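Local atomic coordinates of YceI-like domain protein (Burkholderia cenocepacia BC7, PDB entry 5IXH), a protein that binds an octaprenyl diphosphate within a lipocalin-like beta barrel and probably captures antibiotics outside the bacterial cell. Residues 9-14 with 45-50; 97-100 with 105-108; 109-114 with 154-159. One frame throughout, in Å; residues are numbered along the deposited sequence. Where two conformers were deposited one is given.

Interaction 1. Residues 9-14 with 45-50; sequences SKVSAV and AQMTID. With OTP ((2E,6E,10E,14E,18E,22E,26E)-3,7,11,15,19,23,27,31-octamethyldotriaconta-2,6,10,14,18,22,26,30-octaenyl trihydrogen diphosphate), chain C.
Val-11 meets Ile-49 tip to tip and slides past Met-47, each of its two methyl groups taking one partner. CG1 lies 3.6 Å from Ile-49 CD1, while CG2 lies 3.7 Å from Met-47 SD. The two strands are not hydrogen-bonded to each other; strand 22-34 lies between them, and the side chains meet over it on the inner face of the barrel. Met-47 stretches out from its strand, CG anti to the backbone N (chi1 180°), and then bends at its last torsion (chi3 -58°), which swings CE aside, 4.0 Å from Val-11 CG2 and as near to OTP C14. The unbranched thioether thus offers its sulfur to two neighbours, since SD also sits 3.4 Å from OTP C16. Ile-49 sends CG1 to the side of its backbone N, and a chi2 of -100°, well off a staggered value, carries CD1 to Val-11; CG1 itself approaches OTP C18 at 3.9 Å. The beta-branched valine and isoleucine suit an extended backbone, and isoleucine's longer arm reaches the valine. Farther along, Ala-45 CB is 3.6 Å from OTP C6, a methyl small enough to let the methyl-branched chain come close to the strand. Phe-26 and Phe-29 of strand 22-34 pack on Ile-49, and Leu-158 on Met-47. Every contact here is apolar, with no directional bond across it, which implies a greasy wall that grips the isoprenoid by shape and dispersion.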
loop_
_atom_site.group_PDB
_atom_site.type_symbol
_atom_site.label_atom_id
_atom_site.label_comp_id
_atom_site.label_asym_id
_atom_site.label_seq_id
_atom_site.Cartn_x
_atom_site.Cartn_y
_atom_site.Cartn_z
ATOM N N SER A 9 -2.520 11.674 5.764
ATOM C CA SER A 9 -2.710 10.386 5.098
ATOM C C SER A 9 -1.869 9.317 5.782
ATOM O O SER A 9 -0.919 9.617 6.534
ATOM C CB SER A 9 -2.305 10.510 3.637
ATOM O OG SER A 9 -3.166 11.416 2.959
ATOM N N LYS A 10 -2.208 8.066 5.512
ATOM C CA LYS A 10 -1.508 6.952 6.124
ATOM C C LYS A 10 -1.513 5.775 5.192
ATOM O O LYS A 10 -2.524 5.470 4.551
ATOM C CB LYS A 10 -2.202 6.549 7.429
ATOM C CG LYS A 10 -1.395 5.588 8.302
ATOM C CD LYS A 10 -2.292 4.809 9.256
ATOM C CE LYS A 10 -1.494 4.176 10.385
ATOM N NZ LYS A 10 -2.301 3.193 11.165
ATOM N N VAL A 11 -0.370 5.111 5.096
ATOM C CA VAL A 11 -0.267 3.838 4.409
ATOM C C VAL A 11 0.449 2.894 5.365
ATOM O O VAL A 11 1.530 3.210 5.859
ATOM C CB VAL A 11 0.531 3.944 3.113
ATOM C CG1 VAL A 11 0.619 2.574 2.419
ATOM C CG2 VAL A 11 -0.125 4.943 2.169
ATOM N N SER A 12 -0.171 1.750 5.618
ATOM C CA SER A 12 0.364 0.784 6.562
ATOM C C SER A 12 0.244 -0.624 6.016
ATOM O O SER A 12 -0.438 -0.861 5.017
ATOM C CB SER A 12 -0.331 0.894 7.922
ATOM O OG SER A 12 -1.683 0.513 7.859
ATOM N N ALA A 13 0.949 -1.546 6.658
ATOM C CA ALA A 13 0.904 -2.952 6.297
ATOM C C ALA A 13 0.776 -3.766 7.575
ATOM O O ALA A 13 1.484 -3.525 8.554
ATOM C CB ALA A 13 2.122 -3.358 5.532
ATOM N N VAL A 14 -0.199 -4.673 7.560
ATOM C CA VAL A 14 -0.469 -5.528 8.702
ATOM C C VAL A 14 -0.085 -6.950 8.344
ATOM O O VAL A 14 -0.609 -7.507 7.369
ATOM C CB VAL A 14 -1.948 -5.508 9.075
ATOM C CG1 VAL A 14 -2.173 -6.353 10.301
ATOM C CG2 VAL A 14 -2.424 -4.077 9.312
ATOM N N ALA A 45 -4.941 7.480 -10.275
ATOM C CA ALA A 45 -4.222 7.659 -9.028
ATOM C C ALA A 45 -2.897 6.976 -9.129
ATOM O O ALA A 45 -2.767 5.933 -9.787
ATOM C CB ALA A 45 -5.004 7.077 -7.878
ATOM N N GLN A 46 -1.908 7.537 -8.459
ATOM C CA GLN A 46 -0.626 6.872 -8.320
ATOM C C GLN A 46 -0.105 7.109 -6.923
ATOM O O GLN A 46 -0.412 8.142 -6.304
ATOM C CB GLN A 46 0.373 7.379 -9.346
ATOM C CG GLN A 46 0.644 8.856 -9.280
ATOM C CD GLN A 46 1.694 9.287 -10.279
ATOM O OE1 GLN A 46 2.779 9.736 -9.906
ATOM N NE2 GLN A 46 1.374 9.154 -11.561
ATOM N N MET A 47 0.694 6.164 -6.434
ATOM C CA MET A 47 1.374 6.302 -5.161
ATOM C C MET A 47 2.784 5.794 -5.273
ATOM O O MET A 47 3.036 4.780 -5.932
ATOM C CB MET A 47 0.660 5.500 -4.086
ATOM C CG MET A 47 1.306 5.581 -2.733
ATOM S SD MET A 47 0.368 4.685 -1.493
ATOM C CE MET A 47 -1.195 5.531 -1.623
ATOM N N THR A 48 3.703 6.472 -4.604
ATOM C CA THR A 48 5.104 6.096 -4.543
ATOM C C THR A 48 5.502 6.073 -3.096
ATOM O O THR A 48 5.435 7.100 -2.407
ATOM C CB THR A 48 5.926 7.113 -5.287
ATOM O OG1 THR A 48 5.425 7.197 -6.634
ATOM C CG2 THR A 48 7.383 6.718 -5.303
ATOM N N ILE A 49 5.935 4.921 -2.614
ATOM C CA ILE A 49 6.326 4.738 -1.226
ATOM C C ILE A 49 7.839 4.632 -1.109
ATOM O O ILE A 49 8.486 3.879 -1.875
ATOM C CB ILE A 49 5.663 3.447 -0.709
ATOM C CG1 ILE A 49 4.129 3.574 -0.641
ATOM C CG2 ILE A 49 6.234 3.003 0.616
ATOM C CD1 ILE A 49 3.551 3.857 0.728
ATOM N N ASP A 50 8.399 5.351 -0.132
ATOM C CA ASP A 50 9.818 5.216 0.251
ATOM C C ASP A 50 9.918 4.067 1.246
ATOM O O ASP A 50 9.540 4.215 2.414
ATOM C CB ASP A 50 10.285 6.546 0.838
ATOM C CG ASP A 50 11.634 6.476 1.556
ATOM O OD1 ASP A 50 12.179 5.388 1.798
ATOM O OD2 ASP A 50 12.136 7.563 1.916
HETATM O O7 OTP C . 8.743 -14.310 18.105
HETATM P P2 OTP C . 9.059 -14.230 16.625
HETATM O O5 OTP C . 10.397 -14.882 16.354
HETATM O O6 OTP C . 7.981 -14.936 15.831
HETATM O O4 OTP C . 9.117 -12.710 16.173
HETATM P P1 OTP C . 9.717 -12.201 14.793
HETATM O O2 OTP C . 11.214 -12.027 14.918
HETATM O O3 OTP C . 9.407 -13.191 13.691
HETATM O O1 OTP C . 9.053 -10.794 14.475
HETATM C C40 OTP C . 8.397 -10.531 13.246
HETATM C C39 OTP C . 8.243 -9.014 13.246
HETATM C C37 OTP C . 7.605 -8.307 12.268
HETATM C C38 OTP C . 7.570 -6.793 12.469
HETATM C C36 OTP C . 6.959 -8.950 11.019
HETATM C C35 OTP C . 7.425 -8.168 9.774
HETATM C C34 OTP C . 6.369 -8.178 8.653
HETATM C C32 OTP C . 6.452 -7.240 7.649
HETATM C C33 OTP C . 7.572 -6.192 7.633
HETATM C C31 OTP C . 5.410 -7.237 6.517
HETATM C C30 OTP C . 6.131 -7.179 5.154
HETATM C C29 OTP C . 5.474 -6.020 4.398
HETATM C C27 OTP C . 4.933 -6.166 3.145
HETATM C C28 OTP C . 4.930 -7.468 2.343
HETATM C C26 OTP C . 4.290 -4.911 2.551
HETATM C C25 OTP C . 4.684 -4.724 1.080
HETATM C C24 OTP C . 3.880 -3.453 0.778
HETATM C C22 OTP C . 4.478 -2.289 0.382
HETATM C C23 OTP C . 5.987 -2.145 0.166
HETATM C C21 OTP C . 3.549 -1.103 0.132
HETATM C C20 OTP C . 3.286 -1.108 -1.374
HETATM C C19 OTP C . 1.988 -0.317 -1.569
HETATM C C17 OTP C . 1.886 0.681 -2.514
HETATM C C18 OTP C . 3.076 1.029 -3.411
HETATM C C16 OTP C . 0.579 1.468 -2.717
HETATM C C15 OTP C . -0.491 1.130 -1.662
HETATM C C14 OTP C . -1.837 1.667 -2.174
HETATM C C12 OTP C . -2.590 0.926 -3.058
HETATM C C13 OTP C . -2.166 -0.457 -3.563
HETATM C C11 OTP C . -3.934 1.462 -3.574
HETATM C C10 OTP C . -4.000 2.994 -3.552
HETATM C C9 OTP C . -5.246 3.331 -4.385
HETATM C C7 OTP C . -5.495 4.608 -4.818
HETATM C C8 OTP C . -4.535 5.752 -4.485
HETATM C C6 OTP C . -6.767 4.838 -5.656
HETATM C C5 OTP C . -7.509 6.088 -5.177
HETATM C C4 OTP C . -8.961 5.889 -5.648
HETATM C C2 OTP C . -9.545 6.566 -6.694
HETATM C C3 OTP C . -11.001 6.232 -7.015
HETATM C C1 OTP C . -8.814 7.621 -7.528
#

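Interaction 2. Residues 97-100 with 105-108; sequences TGKL and KAET. With OTP ((2E,6E,10E,14E,18E,22E,26E)-3,7,11,15,19,23,27,31-octamethyldotriaconta-2,6,10,14,18,22,26,30-octaenyl trihydrogen diphosphate), chain C.
Leu-100 and Glu-107 form the hydrogen-bonded pair of this antiparallel hairpin, and the backbone N-H and C=O of each residue are satisfied by the other. Leu-100 N donates to Glu-107 O over 2.9 Å, almost straight (169°). The return bond, Glu-107 N to Leu-100 O, is also 2.9 Å. Lys-99 and Thr-108 make the adjoining non-hydrogen-bonded pair. Around these bonds the carbonyls take weak CA-H...O contacts as well: Thr-108 CA lies 3.3 Å from Gly-98 O, and Ala-106 CA 3.3 Å from Leu-100 O. Gly-98 O accepts a proper bond from Val-109 N, which carries the ladder onward, and Lys-99 is tied by its backbone to Val-82 on the strand beyond. Glu-107 OE2 curls back to accept Thr-108 N at 3.0 Å, met on its anti side and bent (143°), so the carboxylate serves the backbone of its own strand. The hydroxyl of Thr-97 is paired with that of Thr-110, while its methyl CG2 touches Thr-108 CG2 at 3.8 Å; threonine fits here because one branch is polar and the other apolar. The aliphatic stem of Lys-99 rests on Ala-106 CB. Leu-100 alone of these side chains reaches the lipid, CD1 lying 3.7 Å from OTP C17. The chemistry is thus divided: backbone bonds hold the hairpin together, Lys-99 and Thr-108 stand on one face of it and Leu-100 and Glu-107 on the other, and the one leucine adds an apolar surface to the ligand pocket.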
loop_
_atom_site.group_PDB
_atom_site.type_symbol
_atom_site.label_atom_id
_atom_site.label_comp_id
_atom_site.label_asym_id
_atom_site.label_seq_id
_atom_site.Cartn_x
_atom_site.Cartn_y
_atom_site.Cartn_z
ATOM N N THR A 97 -8.022 -0.577 -10.367
ATOM C CA THR A 97 -7.074 -1.557 -10.877
ATOM C C THR A 97 -5.838 -0.831 -11.340
ATOM O O THR A 97 -5.918 0.266 -11.908
ATOM C CB THR A 97 -7.723 -2.393 -11.997
ATOM O OG1 THR A 97 -8.801 -3.145 -11.401
ATOM C CG2 THR A 97 -6.777 -3.357 -12.629
ATOM N N GLY A 98 -4.702 -1.484 -11.158
ATOM C CA GLY A 98 -3.448 -0.930 -11.651
ATOM C C GLY A 98 -2.274 -1.825 -11.371
ATOM O O GLY A 98 -2.415 -2.973 -10.948
ATOM N N LYS A 99 -1.083 -1.286 -11.618
ATOM C CA LYS A 99 0.164 -2.021 -11.468
ATOM C C LYS A 99 0.825 -1.707 -10.148
ATOM O O LYS A 99 1.124 -0.529 -9.882
ATOM C CB LYS A 99 1.102 -1.661 -12.607
ATOM C CG LYS A 99 2.303 -2.568 -12.644
ATOM C CD LYS A 99 3.345 -2.150 -13.675
ATOM C CE LYS A 99 2.829 -2.286 -15.069
ATOM N NZ LYS A 99 3.978 -2.155 -16.018
ATOM N N LEU A 100 1.034 -2.725 -9.340
ATOM C CA LEU A 100 1.742 -2.642 -8.053
ATOM C C LEU A 100 3.112 -3.249 -8.256
ATOM O O LEU A 100 3.212 -4.395 -8.667
ATOM C CB LEU A 100 0.966 -3.416 -6.992
ATOM C CG LEU A 100 1.580 -3.485 -5.580
ATOM C CD1 LEU A 100 1.715 -2.097 -4.984
ATOM C CD2 LEU A 100 0.771 -4.373 -4.688
ATOM N N LYS A 105 9.195 -6.244 -8.578
ATOM C CA LYS A 105 8.250 -7.213 -9.135
ATOM C C LYS A 105 6.901 -6.558 -9.299
ATOM O O LYS A 105 6.347 -5.996 -8.365
ATOM C CB LYS A 105 8.132 -8.404 -8.196
ATOM C CG LYS A 105 9.417 -9.186 -8.027
ATOM C CD LYS A 105 9.741 -10.010 -9.260
ATOM C CE LYS A 105 11.097 -10.678 -9.128
ATOM N NZ LYS A 105 11.167 -11.542 -7.918
ATOM N N ALA A 106 6.342 -6.650 -10.502
ATOM C CA ALA A 106 5.063 -6.047 -10.825
ATOM C C ALA A 106 3.936 -7.067 -10.881
ATOM O O ALA A 106 4.093 -8.184 -11.371
ATOM C CB ALA A 106 5.170 -5.324 -12.166
ATOM N N GLU A 107 2.780 -6.655 -10.381
ATOM C CA GLU A 107 1.558 -7.416 -10.527
ATOM C C GLU A 107 0.389 -6.482 -10.788
ATOM O O GLU A 107 0.369 -5.362 -10.292
ATOM C CB GLU A 107 1.261 -8.221 -9.286
ATOM C CG GLU A 107 0.063 -9.165 -9.519
ATOM C CD GLU A 107 0.263 -10.126 -10.697
ATOM O OE1 GLU A 107 0.864 -11.182 -10.442
ATOM O OE2 GLU A 107 -0.159 -9.843 -11.861
ATOM N N THR A 108 -0.599 -6.914 -11.557
ATOM C CA THR A 108 -1.836 -6.170 -11.663
ATOM C C THR A 108 -2.702 -6.549 -10.471
ATOM O O THR A 108 -2.899 -7.724 -10.173
ATOM C CB THR A 108 -2.584 -6.513 -12.941
ATOM O OG1 THR A 108 -1.766 -6.200 -14.077
ATOM C CG2 THR A 108 -3.880 -5.757 -13.060
HETATM O O7 OTP C . 8.743 -14.310 18.105
HETATM P P2 OTP C . 9.059 -14.230 16.625
HETATM O O5 OTP C . 10.397 -14.882 16.354
HETATM O O6 OTP C . 7.981 -14.936 15.831
HETATM O O4 OTP C . 9.117 -12.710 16.173
HETATM P P1 OTP C . 9.717 -12.201 14.793
HETATM O O2 OTP C . 11.214 -12.027 14.918
HETATM O O3 OTP C . 9.407 -13.191 13.691
HETATM O O1 OTP C . 9.053 -10.794 14.475
HETATM C C40 OTP C . 8.397 -10.531 13.246
HETATM C C39 OTP C . 8.243 -9.014 13.246
HETATM C C37 OTP C . 7.605 -8.307 12.268
HETATM C C38 OTP C . 7.570 -6.793 12.469
HETATM C C36 OTP C . 6.959 -8.950 11.019
HETATM C C35 OTP C . 7.425 -8.168 9.774
HETATM C C34 OTP C . 6.369 -8.178 8.653
HETATM C C32 OTP C . 6.452 -7.240 7.649
HETATM C C33 OTP C . 7.572 -6.192 7.633
HETATM C C31 OTP C . 5.410 -7.237 6.517
HETATM C C30 OTP C . 6.131 -7.179 5.154
HETATM C C29 OTP C . 5.474 -6.020 4.398
HETATM C C27 OTP C . 4.933 -6.166 3.145
HETATM C C28 OTP C . 4.930 -7.468 2.343
HETATM C C26 OTP C . 4.290 -4.911 2.551
HETATM C C25 OTP C . 4.684 -4.724 1.080
HETATM C C24 OTP C . 3.880 -3.453 0.778
HETATM C C22 OTP C . 4.478 -2.289 0.382
HETATM C C23 OTP C . 5.987 -2.145 0.166
HETATM C C21 OTP C . 3.549 -1.103 0.132
HETATM C C20 OTP C . 3.286 -1.108 -1.374
HETATM C C19 OTP C . 1.988 -0.317 -1.569
HETATM C C17 OTP C . 1.886 0.681 -2.514
HETATM C C18 OTP C . 3.076 1.029 -3.411
HETATM C C16 OTP C . 0.579 1.468 -2.717
HETATM C C15 OTP C . -0.491 1.130 -1.662
HETATM C C14 OTP C . -1.837 1.667 -2.174
HETATM C C12 OTP C . -2.590 0.926 -3.058
HETATM C C13 OTP C . -2.166 -0.457 -3.563
HETATM C C11 OTP C . -3.934 1.462 -3.574
HETATM C C10 OTP C . -4.000 2.994 -3.552
HETATM C C9 OTP C . -5.246 3.331 -4.385
HETATM C C7 OTP C . -5.495 4.608 -4.818
HETATM C C8 OTP C . -4.535 5.752 -4.485
HETATM C C6 OTP C . -6.767 4.838 -5.656
HETATM C C5 OTP C . -7.509 6.088 -5.177
HETATM C C4 OTP C . -8.961 5.889 -5.648
HETATM C C2 OTP C . -9.545 6.566 -6.694
HETATM C C3 OTP C . -11.001 6.232 -7.015
HETATM C C1 OTP C . -8.814 7.621 -7.528
#

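Interaction 3. Residues 109-114 with 154-159; sequences VTVPVT and IKFHLV. With OTP ((2E,6E,10E,14E,18E,22E,26E)-3,7,11,15,19,23,27,31-octamethyldotriaconta-2,6,10,14,18,22,26,30-octaenyl trihydrogen diphosphate), chain C.
Phe-156 and Val-111 both adopt the less common rotation about their first side-chain bond, and these torsions bring the two side chains together. In Phe-156 chi1 is 53°, setting the ring between its backbone N and carbonyl carbon, and chi2 of 89° stands the ring across that bond. In Val-111 (chi1 58°) CG1 takes the equivalent crowded position, which directs CG2 toward the phenyl edge. There CG2 lies 3.7 Å from Phe-156 CZ. Val-113 CG2 comes to the same edge, 3.9 Å from Phe-156 CZ, its side chain crossing the phenylalanine at about a right angle. Both methyls lie in the ring plane, so these are edge contacts, and one flat face is given to the lipid: OTP C10 stands 4.0 Å above the ring centre. The next carbon, OTP C11, lies over the same ring, 3.6 Å from Phe-156 CE2. A broad aromatic suits a place where a flexible isoprenoid lies over a flat surface, and slim valines fit against its perimeter. Val-113 divides its methyls, CG1 lying 3.8 Å from OTP C4. On the same strand as the ring, Leu-158 CD2 presses to 3.4 Å from OTP C8, and Ile-154 CD1 approaches OTP C24. The two segments share no hydrogen bond, for strand 121-131 runs between them, its Leu-128 packing on Val-111 and bonding through its backbone to Ile-154. Strand 93-102 pairs with the other edge of 109-114, and strand 10-15 with the other edge of 154-159.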
loop_
_atom_site.group_PDB
_atom_site.type_symbol
_atom_site.label_atom_id
_atom_site.label_comp_id
_atom_site.label_asym_id
_atom_site.label_seq_id
_atom_site.Cartn_x
_atom_site.Cartn_y
_atom_site.Cartn_z
ATOM N N VAL A 109 -3.206 -5.517 -9.785
ATOM C CA VAL A 109 -4.039 -5.677 -8.593
ATOM C C VAL A 109 -5.299 -4.863 -8.738
ATOM O O VAL A 109 -5.359 -3.898 -9.512
ATOM C CB VAL A 109 -3.287 -5.266 -7.317
ATOM C CG1 VAL A 109 -2.023 -6.098 -7.137
ATOM C CG2 VAL A 109 -3.012 -3.752 -7.309
ATOM N N THR A 110 -6.327 -5.285 -8.013
ATOM C CA THR A 110 -7.604 -4.570 -7.983
ATOM C C THR A 110 -7.961 -4.341 -6.528
ATOM O O THR A 110 -7.979 -5.271 -5.734
ATOM C CB THR A 110 -8.723 -5.350 -8.676
ATOM O OG1 THR A 110 -8.428 -5.489 -10.072
ATOM C CG2 THR A 110 -10.071 -4.637 -8.530
ATOM N N VAL A 111 -8.162 -3.084 -6.167
ATOM C CA VAL A 111 -8.399 -2.732 -4.776
ATOM C C VAL A 111 -9.719 -2.017 -4.617
ATOM O O VAL A 111 -10.007 -1.056 -5.335
ATOM C CB VAL A 111 -7.253 -1.904 -4.197
ATOM C CG1 VAL A 111 -7.031 -0.689 -4.931
ATOM C CG2 VAL A 111 -7.484 -1.572 -2.701
ATOM N N PRO A 112 -10.534 -2.480 -3.674
ATOM C CA PRO A 112 -11.778 -1.772 -3.409
ATOM C C PRO A 112 -11.497 -0.513 -2.594
ATOM O O PRO A 112 -10.831 -0.576 -1.541
ATOM C CB PRO A 112 -12.619 -2.786 -2.608
ATOM C CG PRO A 112 -11.754 -3.988 -2.405
ATOM C CD PRO A 112 -10.352 -3.628 -2.765
ATOM N N VAL A 113 -11.986 0.617 -3.080
ATOM C CA VAL A 113 -11.730 1.917 -2.448
ATOM C C VAL A 113 -13.048 2.611 -2.187
ATOM O O VAL A 113 -13.897 2.703 -3.082
ATOM C CB VAL A 113 -10.905 2.824 -3.356
ATOM C CG1 VAL A 113 -10.659 4.166 -2.723
ATOM C CG2 VAL A 113 -9.569 2.144 -3.696
ATOM N N THR A 114 -13.214 3.125 -0.976
ATOM C CA THR A 114 -14.382 3.925 -0.627
ATOM C C THR A 114 -13.986 5.384 -0.657
ATOM O O THR A 114 -12.942 5.760 -0.095
ATOM C CB THR A 114 -14.889 3.545 0.745
ATOM O OG1 THR A 114 -15.215 2.155 0.763
ATOM C CG2 THR A 114 -16.117 4.360 1.101
ATOM N N ILE A 154 -2.421 -4.361 3.086
ATOM C CA ILE A 154 -1.970 -2.988 2.881
ATOM C C ILE A 154 -3.174 -2.069 3.075
ATOM O O ILE A 154 -4.141 -2.144 2.331
ATOM C CB ILE A 154 -1.412 -2.781 1.455
ATOM C CG1 ILE A 154 -0.229 -3.728 1.191
ATOM C CG2 ILE A 154 -1.007 -1.298 1.273
ATOM C CD1 ILE A 154 0.260 -3.735 -0.235
ATOM N N LYS A 155 -3.129 -1.224 4.086
ATOM C CA LYS A 155 -4.239 -0.333 4.397
ATOM C C LYS A 155 -3.852 1.086 4.065
ATOM O O LYS A 155 -2.740 1.512 4.326
ATOM C CB LYS A 155 -4.594 -0.439 5.881
ATOM C CG LYS A 155 -4.838 -1.850 6.371
ATOM C CD LYS A 155 -5.726 -1.883 7.613
ATOM C CE LYS A 155 -5.272 -0.899 8.690
ATOM N NZ LYS A 155 -3.888 -1.168 9.164
ATOM N N PHE A 156 -4.777 1.833 3.485
ATOM C CA PHE A 156 -4.499 3.219 3.191
ATOM C C PHE A 156 -5.691 4.107 3.486
ATOM O O PHE A 156 -6.855 3.717 3.353
ATOM C CB PHE A 156 -4.067 3.375 1.734
ATOM C CG PHE A 156 -5.027 2.765 0.760
ATOM C CD1 PHE A 156 -6.086 3.495 0.252
ATOM C CD2 PHE A 156 -4.888 1.440 0.382
ATOM C CE1 PHE A 156 -6.961 2.919 -0.650
ATOM C CE2 PHE A 156 -5.760 0.860 -0.508
ATOM C CZ PHE A 156 -6.806 1.598 -1.014
ATOM N N HIS A 157 -5.344 5.326 3.878
ATOM C CA HIS A 157 -6.272 6.411 4.137
ATOM C C HIS A 157 -5.630 7.624 3.485
ATOM O O HIS A 157 -4.683 8.180 4.043
ATOM C CB HIS A 157 -6.430 6.622 5.643
ATOM C CG HIS A 157 -7.271 7.807 6.013
ATOM N ND1 HIS A 157 -8.646 7.774 6.001
ATOM C CD2 HIS A 157 -6.929 9.039 6.466
ATOM C CE1 HIS A 157 -9.119 8.945 6.393
ATOM N NE2 HIS A 157 -8.099 9.732 6.682
ATOM N N LEU A 158 -6.089 8.015 2.298
ATOM C CA LEU A 158 -5.519 9.141 1.570
ATOM C C LEU A 158 -6.465 10.314 1.645
ATOM O O LEU A 158 -7.654 10.176 1.326
ATOM C CB LEU A 158 -5.291 8.797 0.098
ATOM C CG LEU A 158 -4.242 7.770 -0.302
ATOM C CD1 LEU A 158 -4.586 6.408 0.219
ATOM C CD2 LEU A 158 -4.153 7.743 -1.814
ATOM N N VAL A 159 -5.954 11.464 2.059
ATOM C CA VAL A 159 -6.731 12.686 2.169
ATOM C C VAL A 159 -6.200 13.663 1.144
ATOM O O VAL A 159 -5.003 13.973 1.146
ATOM C CB VAL A 159 -6.598 13.300 3.571
ATOM C CG1 VAL A 159 -7.410 14.590 3.674
ATOM C CG2 VAL A 159 -7.032 12.315 4.634
HETATM O O7 OTP C . 8.743 -14.310 18.105
HETATM P P2 OTP C . 9.059 -14.230 16.625
HETATM O O5 OTP C . 10.397 -14.882 16.354
HETATM O O6 OTP C . 7.981 -14.936 15.831
HETATM O O4 OTP C . 9.117 -12.710 16.173
HETATM P P1 OTP C . 9.717 -12.201 14.793
HETATM O O2 OTP C . 11.214 -12.027 14.918
HETATM O O3 OTP C . 9.407 -13.191 13.691
HETATM O O1 OTP C . 9.053 -10.794 14.475
HETATM C C40 OTP C . 8.397 -10.531 13.246
HETATM C C39 OTP C . 8.243 -9.014 13.246
HETATM C C37 OTP C . 7.605 -8.307 12.268
HETATM C C38 OTP C . 7.570 -6.793 12.469
HETATM C C36 OTP C . 6.959 -8.950 11.019
HETATM C C35 OTP C . 7.425 -8.168 9.774
HETATM C C34 OTP C . 6.369 -8.178 8.653
HETATM C C32 OTP C . 6.452 -7.240 7.649
HETATM C C33 OTP C . 7.572 -6.192 7.633
HETATM C C31 OTP C . 5.410 -7.237 6.517
HETATM C C30 OTP C . 6.131 -7.179 5.154
HETATM C C29 OTP C . 5.474 -6.020 4.398
HETATM C C27 OTP C . 4.933 -6.166 3.145
HETATM C C28 OTP C . 4.930 -7.468 2.343
HETATM C C26 OTP C . 4.290 -4.911 2.551
HETATM C C25 OTP C . 4.684 -4.724 1.080
HETATM C C24 OTP C . 3.880 -3.453 0.778
HETATM C C22 OTP C . 4.478 -2.289 0.382
HETATM C C23 OTP C . 5.987 -2.145 0.166
HETATM C C21 OTP C . 3.549 -1.103 0.132
HETATM C C20 OTP C . 3.286 -1.108 -1.374
HETATM C C19 OTP C . 1.988 -0.317 -1.569
HETATM C C17 OTP C . 1.886 0.681 -2.514
HETATM C C18 OTP C . 3.076 1.029 -3.411
HETATM C C16 OTP C . 0.579 1.468 -2.717
HETATM C C15 OTP C . -0.491 1.130 -1.662
HETATM C C14 OTP C . -1.837 1.667 -2.174
HETATM C C12 OTP C . -2.590 0.926 -3.058
HETATM C C13 OTP C . -2.166 -0.457 -3.563
HETATM C C11 OTP C . -3.934 1.462 -3.574
HETATM C C10 OTP C . -4.000 2.994 -3.552
HETATM C C9 OTP C . -5.246 3.331 -4.385
HETATM C C7 OTP C . -5.495 4.608 -4.818
HETATM C C8 OTP C . -4.535 5.752 -4.485
HETATM C C6 OTP C . -6.767 4.838 -5.656
HETATM C C5 OTP C . -7.509 6.088 -5.177
HETATM C C4 OTP C . -8.961 5.889 -5.648
HETATM C C2 OTP C . -9.545 6.566 -6.694
HETATM C C3 OTP C . -11.001 6.232 -7.015
HETATM C C1 OTP C . -8.814 7.621 -7.528
#

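In the fold
Followed from the N terminus, the contacts come in series, none nested or crossed. Interaction 1 closes first, joining strand 10-15 to strand 44-50 over the intervening strand 22-34. Interaction 2 then closes a tight hairpin between strands 93-102 and 105-118. Interaction 3 takes up the same strand at the very next residue and closes the longest loop, spanning strand 121-131 to reach strand 151-160. Gly-98 to Val-109 backbone bonding runs interaction 2 into interaction 3. Ser-12 and Lys-155 backbones likewise join interactions 1 and 3, where the last long strand returns to the first and shuts the barrel. All three surround one prenyl chain, though interactions 1 and 2 do not touch.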